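Local coordinates for protein Tas1 (Pseudomonas aeruginosa, PDB 6OX6) that pyrophosphorylates adenosine nucleotides to make (p)ppApp, acting as a type VI secretion toxin that depletes ADP and ATP in competitor cells, at residues P257-E262 with M352-G357; L343-V348 with Q363-E368. All coordinates share one frame; numbering follows the deposited sequence.

Interaction 1: P257-E262 with M352-G357; sequences PAAKAE and MNTKAG
The type I beta turn from Thr354 to Gly357, which links the hairpin strands 347-353 and 359-365, is held against the first turns of helix 256-273 by the carboxylate of Glu262. Both oxygens of that carboxylate face the backbone N of Lys355. The straight bond goes to Glu262 OE2, 2.9 Å from Lys355 N with an N-H...O angle of 169°. It arrives on the syn side, slightly out of the carboxylate plane. The second, from Lys355 N to Glu262 OE1, is weak and poorly angled. With CG anti to the backbone N (chi1 -168°) and the chain extended beyond it, Glu262 reaches across to the turn, running antiparallel alongside the Thr354 side chain; Glu262 OE1 ends 3.2 Å from Thr354 CB. The Lys355 chain bends at its far end, bringing NZ back to the same carboxylate, where Glu262 OE2 and Lys355 NZ form a long salt bridge of 3.6 Å. Nearer the start of the helix, small groups meet: Ala258 CB touches Ala356 CB at 3.7 Å, and Ala259 CB lies 3.4 Å from Thr354 OG1. That hydroxyl is hydrogen-bonded to Ile358 O, so the bond spans from the first residue of the turn to the residue just after it, while Ala259 CB packs against the same oxygen. Gly357, with positive phi, bonds its N back to Thr354 O at 2.8 Å, completing the tight connection characteristic of an antiparallel beta hairpin.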
loop_
_atom_site.group_PDB
_atom_site.type_symbol
_atom_site.label_atom_id
_atom_site.label_comp_id
_atom_site.label_asym_id
_atom_site.label_seq_id
_atom_site.Cartn_x
_atom_site.Cartn_y
_atom_site.Cartn_z
ATOM N N PRO A 257 15.551 -11.779 -6.734
ATOM C CA PRO A 257 16.897 -11.206 -6.539
ATOM C C PRO A 257 17.323 -10.229 -7.629
ATOM O O PRO A 257 17.883 -9.171 -7.317
ATOM C CB PRO A 257 17.797 -12.450 -6.501
ATOM C CG PRO A 257 16.931 -13.516 -5.954
ATOM C CD PRO A 257 15.558 -13.243 -6.526
ATOM N N ALA A 258 17.072 -10.543 -8.901
ATOM C CA ALA A 258 17.437 -9.604 -9.957
ATOM C C ALA A 258 16.559 -8.356 -9.921
ATOM O O ALA A 258 17.029 -7.251 -10.223
ATOM C CB ALA A 258 17.334 -10.274 -11.325
ATOM N N ALA A 259 15.274 -8.508 -9.589
ATOM C CA ALA A 259 14.440 -7.314 -9.465
ATOM C C ALA A 259 14.914 -6.455 -8.300
ATOM O O ALA A 259 14.983 -5.222 -8.413
ATOM C CB ALA A 259 12.976 -7.704 -9.310
ATOM N N LYS A 260 15.331 -7.100 -7.205
ATOM C CA LYS A 260 15.841 -6.358 -6.058
ATOM C C LYS A 260 17.045 -5.516 -6.451
ATOM O O LYS A 260 17.070 -4.298 -6.230
ATOM C CB LYS A 260 16.196 -7.319 -4.926
ATOM C CG LYS A 260 16.658 -6.618 -3.658
ATOM C CD LYS A 260 17.534 -7.519 -2.822
ATOM C CE LYS A 260 17.757 -6.951 -1.435
ATOM N NZ LYS A 260 18.223 -5.529 -1.422
ATOM N N ALA A 261 18.047 -6.148 -7.079
ATOM C CA ALA A 261 19.226 -5.413 -7.516
ATOM C C ALA A 261 18.830 -4.234 -8.385
ATOM O O ALA A 261 19.353 -3.126 -8.224
ATOM C CB ALA A 261 20.179 -6.343 -8.280
ATOM N N GLU A 262 17.880 -4.447 -9.293
ATOM C CA GLU A 262 17.463 -3.373 -10.181
ATOM C C GLU A 262 16.799 -2.229 -9.414
ATOM O O GLU A 262 17.176 -1.063 -9.579
ATOM C CB GLU A 262 16.533 -3.938 -11.249
ATOM C CG GLU A 262 16.263 -2.994 -12.385
ATOM C CD GLU A 262 15.625 -3.700 -13.568
ATOM O OE1 GLU A 262 15.729 -4.951 -13.653
ATOM O OE2 GLU A 262 15.005 -3.002 -14.393
HETATM N N MSE A 352 7.522 -0.746 -10.002
HETATM C CA MSE A 352 8.357 -0.722 -11.181
HETATM C C MSE A 352 8.444 -2.069 -11.825
HETATM O O MSE A 352 8.732 -3.062 -11.134
HETATM C CB MSE A 352 9.779 -0.360 -10.786
HETATM C CG MSE A 352 9.938 1.122 -10.508
HETATM SE SE MSE A 352 11.361 1.843 -11.659
HETATM C CE MSE A 352 10.712 1.059 -13.342
ATOM N N ASN A 353 8.176 -2.142 -13.123
ATOM C CA ASN A 353 8.336 -3.403 -13.844
ATOM C C ASN A 353 9.801 -3.527 -14.250
ATOM O O ASN A 353 10.270 -2.815 -15.142
ATOM C CB ASN A 353 7.415 -3.465 -15.058
ATOM C CG ASN A 353 5.956 -3.699 -14.683
ATOM O OD1 ASN A 353 5.663 -4.185 -13.591
ATOM N ND2 ASN A 353 5.034 -3.374 -15.597
ATOM N N THR A 354 10.534 -4.418 -13.595
ATOM C CA THR A 354 11.971 -4.489 -13.799
ATOM C C THR A 354 12.313 -5.396 -14.967
ATOM O O THR A 354 11.527 -6.256 -15.370
ATOM C CB THR A 354 12.671 -5.033 -12.568
ATOM O OG1 THR A 354 12.157 -6.342 -12.295
ATOM C CG2 THR A 354 12.384 -4.141 -11.370
ATOM N N LYS A 355 13.545 -5.232 -15.459
ATOM C CA LYS A 355 14.052 -6.030 -16.571
ATOM C C LYS A 355 13.952 -7.525 -16.311
ATOM O O LYS A 355 13.860 -8.304 -17.269
ATOM C CB LYS A 355 15.501 -5.643 -16.862
ATOM C CG LYS A 355 15.621 -4.294 -17.543
ATOM C CD LYS A 355 17.001 -4.074 -18.153
ATOM C CE LYS A 355 17.718 -2.881 -17.518
ATOM N NZ LYS A 355 18.208 -3.188 -16.128
ATOM N N ALA A 356 13.944 -7.946 -15.046
ATOM C CA ALA A 356 13.832 -9.365 -14.738
ATOM C C ALA A 356 12.428 -9.918 -14.952
ATOM O O ALA A 356 12.236 -11.133 -14.813
ATOM C CB ALA A 356 14.264 -9.624 -13.297
ATOM N N GLY A 357 11.449 -9.064 -15.265
ATOM C CA GLY A 357 10.114 -9.518 -15.589
ATOM C C GLY A 357 9.150 -9.594 -14.429
ATOM O O GLY A 357 8.103 -10.247 -14.556
#

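Interaction 2: L343-V348 with Q363-E368; sequences LGYSGV and QVNSPE. With ACT (acetate ion), chain I.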
loop_
_atom_site.group_PDB
_atom_site.type_symbol
_atom_site.label_atom_id
_atom_site.label_comp_id
_atom_site.label_asym_id
_atom_site.label_seq_id
_atom_site.Cartn_x
_atom_site.Cartn_y
_atom_site.Cartn_z
ATOM N N LEU A 343 -7.479 7.363 6.675
ATOM C CA LEU A 343 -6.579 7.376 7.815
ATOM C C LEU A 343 -5.593 8.544 7.799
ATOM O O LEU A 343 -4.780 8.641 8.711
ATOM C CB LEU A 343 -5.804 6.059 7.879
ATOM C CG LEU A 343 -6.635 4.756 7.869
ATOM C CD1 LEU A 343 -5.701 3.548 8.186
ATOM C CD2 LEU A 343 -7.796 4.782 8.801
ATOM N N GLY A 344 -5.635 9.419 6.801
ATOM C CA GLY A 344 -4.838 10.642 6.840
ATOM C C GLY A 344 -3.350 10.463 6.640
ATOM O O GLY A 344 -2.583 11.406 6.879
ATOM N N TYR A 345 -2.919 9.302 6.165
ATOM C CA TYR A 345 -1.509 9.078 5.914
ATOM C C TYR A 345 -1.074 9.857 4.665
ATOM O O TYR A 345 -1.897 10.234 3.824
ATOM C CB TYR A 345 -1.255 7.568 5.762
ATOM C CG TYR A 345 0.196 7.161 5.527
ATOM C CD1 TYR A 345 0.567 6.517 4.357
ATOM C CD2 TYR A 345 1.180 7.438 6.469
ATOM C CE1 TYR A 345 1.897 6.145 4.124
ATOM C CE2 TYR A 345 2.502 7.069 6.261
ATOM C CZ TYR A 345 2.844 6.416 5.086
ATOM O OH TYR A 345 4.138 6.050 4.842
ATOM N N SER A 346 0.227 10.157 4.575
ATOM C CA SER A 346 0.784 10.735 3.353
ATOM C C SER A 346 2.121 10.081 3.039
ATOM O O SER A 346 2.826 9.617 3.934
ATOM C CB SER A 346 0.952 12.270 3.442
ATOM O OG SER A 346 1.646 12.641 4.621
ATOM N N GLY A 347 2.457 10.030 1.760
ATOM C CA GLY A 347 3.628 9.305 1.310
ATOM C C GLY A 347 3.479 8.933 -0.153
ATOM O O GLY A 347 2.484 9.245 -0.800
ATOM N N VAL A 348 4.493 8.246 -0.664
ATOM C CA VAL A 348 4.519 7.830 -2.061
ATOM C C VAL A 348 4.737 6.337 -2.110
ATOM O O VAL A 348 5.559 5.799 -1.360
ATOM C CB VAL A 348 5.627 8.539 -2.865
ATOM C CG1 VAL A 348 5.750 7.938 -4.288
ATOM C CG2 VAL A 348 5.355 10.002 -2.902
ATOM N N GLN A 363 8.950 2.697 -2.118
ATOM C CA GLN A 363 8.189 3.674 -1.351
ATOM C C GLN A 363 9.065 4.869 -1.024
ATOM O O GLN A 363 10.282 4.743 -0.892
ATOM C CB GLN A 363 7.679 3.077 -0.048
ATOM C CG GLN A 363 6.685 1.975 -0.225
ATOM C CD GLN A 363 6.186 1.507 1.105
ATOM O OE1 GLN A 363 6.833 0.714 1.781
ATOM N NE2 GLN A 363 5.070 2.043 1.523
ATOM N N VAL A 364 8.435 6.023 -0.854
ATOM C CA VAL A 364 9.145 7.250 -0.529
ATOM C C VAL A 364 8.364 7.980 0.544
ATOM O O VAL A 364 7.132 8.079 0.471
ATOM C CB VAL A 364 9.331 8.177 -1.752
ATOM C CG1 VAL A 364 10.396 9.181 -1.444
ATOM C CG2 VAL A 364 9.682 7.384 -3.034
ATOM N N ASN A 365 9.079 8.524 1.520
ATOM C CA ASN A 365 8.432 9.315 2.562
ATOM C C ASN A 365 9.500 10.108 3.289
ATOM O O ASN A 365 10.697 9.891 3.095
ATOM C CB ASN A 365 7.664 8.444 3.561
ATOM C CG ASN A 365 6.317 9.050 3.935
ATOM O OD1 ASN A 365 6.179 10.273 3.995
ATOM N ND2 ASN A 365 5.314 8.205 4.150
ATOM N N SER A 366 9.042 11.030 4.136
ATOM C CA SER A 366 9.911 11.834 4.970
ATOM C C SER A 366 10.215 11.124 6.288
ATOM O O SER A 366 9.519 10.178 6.683
ATOM C CB SER A 366 9.256 13.181 5.253
ATOM O OG SER A 366 8.004 12.993 5.883
ATOM N N PRO A 367 11.265 11.557 6.992
ATOM C CA PRO A 367 11.510 10.987 8.327
ATOM C C PRO A 367 10.364 11.243 9.296
ATOM O O PRO A 367 10.063 10.377 10.131
ATOM C CB PRO A 367 12.807 11.681 8.784
ATOM C CG PRO A 367 13.449 12.202 7.520
ATOM C CD PRO A 367 12.302 12.534 6.607
ATOM N N GLU A 368 9.698 12.391 9.191
ATOM C CA GLU A 368 8.622 12.700 10.127
ATOM C C GLU A 368 7.469 11.720 9.977
ATOM O O GLU A 368 6.902 11.251 10.973
ATOM C CB GLU A 368 8.134 14.140 9.922
ATOM C CG GLU A 368 9.152 15.202 10.322
ATOM C CD GLU A 368 10.375 15.273 9.386
ATOM O OE1 GLU A 368 10.326 14.687 8.278
ATOM O OE2 GLU A 368 11.393 15.906 9.761
HETATM C C ACT I . 6.366 3.383 4.953
HETATM O O ACT I . 5.321 2.682 4.802
HETATM O OXT ACT I . 7.255 3.293 5.849
HETATM C CH3 ACT I . 6.575 4.515 3.863
HETATM O O HOH W 1 4.272 12.442 3.358
#
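Val348 and Val364, paired across the antiparallel strands 347-353 and 359-365, lie side by side and point the same way, CB to CB 3.9 Å. Theirs is a hydrogen-bonded pair: Val348 N donates to Val364 O and Val364 N to Val348 O, both at 2.9 Å. Both isopropyl groups pack on helix 319-328, Val348 against Val319 and Ala323, Val364 against Val322 and Leu326. This is the open end of the beta hairpin, in the middle of the mixed sheet, where pairing between these two strands gives way to side-chain bonds from Asn365. Its ND2 donates to Ser346 O at 2.9 Å, meeting a lone pair in the carbonyl plane, and lies 3.5 Å from Gly347 CA. The same nitrogen makes a short but poorly angled, weak bond of 2.6 Å to Tyr345 OH; ring and amide planes stand 66° apart, and CG of Tyr345 anti to its N (chi1 -179°) carries the phenol to that meeting. Asn365 OD1 accepts from Ser366 N and from a water that also bonds Ser346 OG, which is in turn held by Arg434. An acetate, probably from the crystallisation liquor, lies at the edge of the Tyr345 ring and is bonded by Lys373 and weakly by Gln363 NE2; the modelled methyl is so close to Tyr345 OH that its orientation is doubtful.

Starting from the N terminus, helix 256-273 supplies the first half of interaction 1; the chain then runs through strands 277-280, 308-313 and 332-336 before the hairpin begins. Residues 343-348 open interaction 2, and strand 347-353 leads straight on to 352-357, where interaction 1 closes a loop of 89 intervening residues. Interaction 2 closes next, at 363-368, around only 14. The segments therefore alternate and the two loops cross. Their centres lie about 24 Å apart, near the two ends of one hairpin: interaction 1 ties its turn to helix 256-273, while interaction 2 pairs the two strands at its open end, against helix 319-328 and next to the start of helix 367-373.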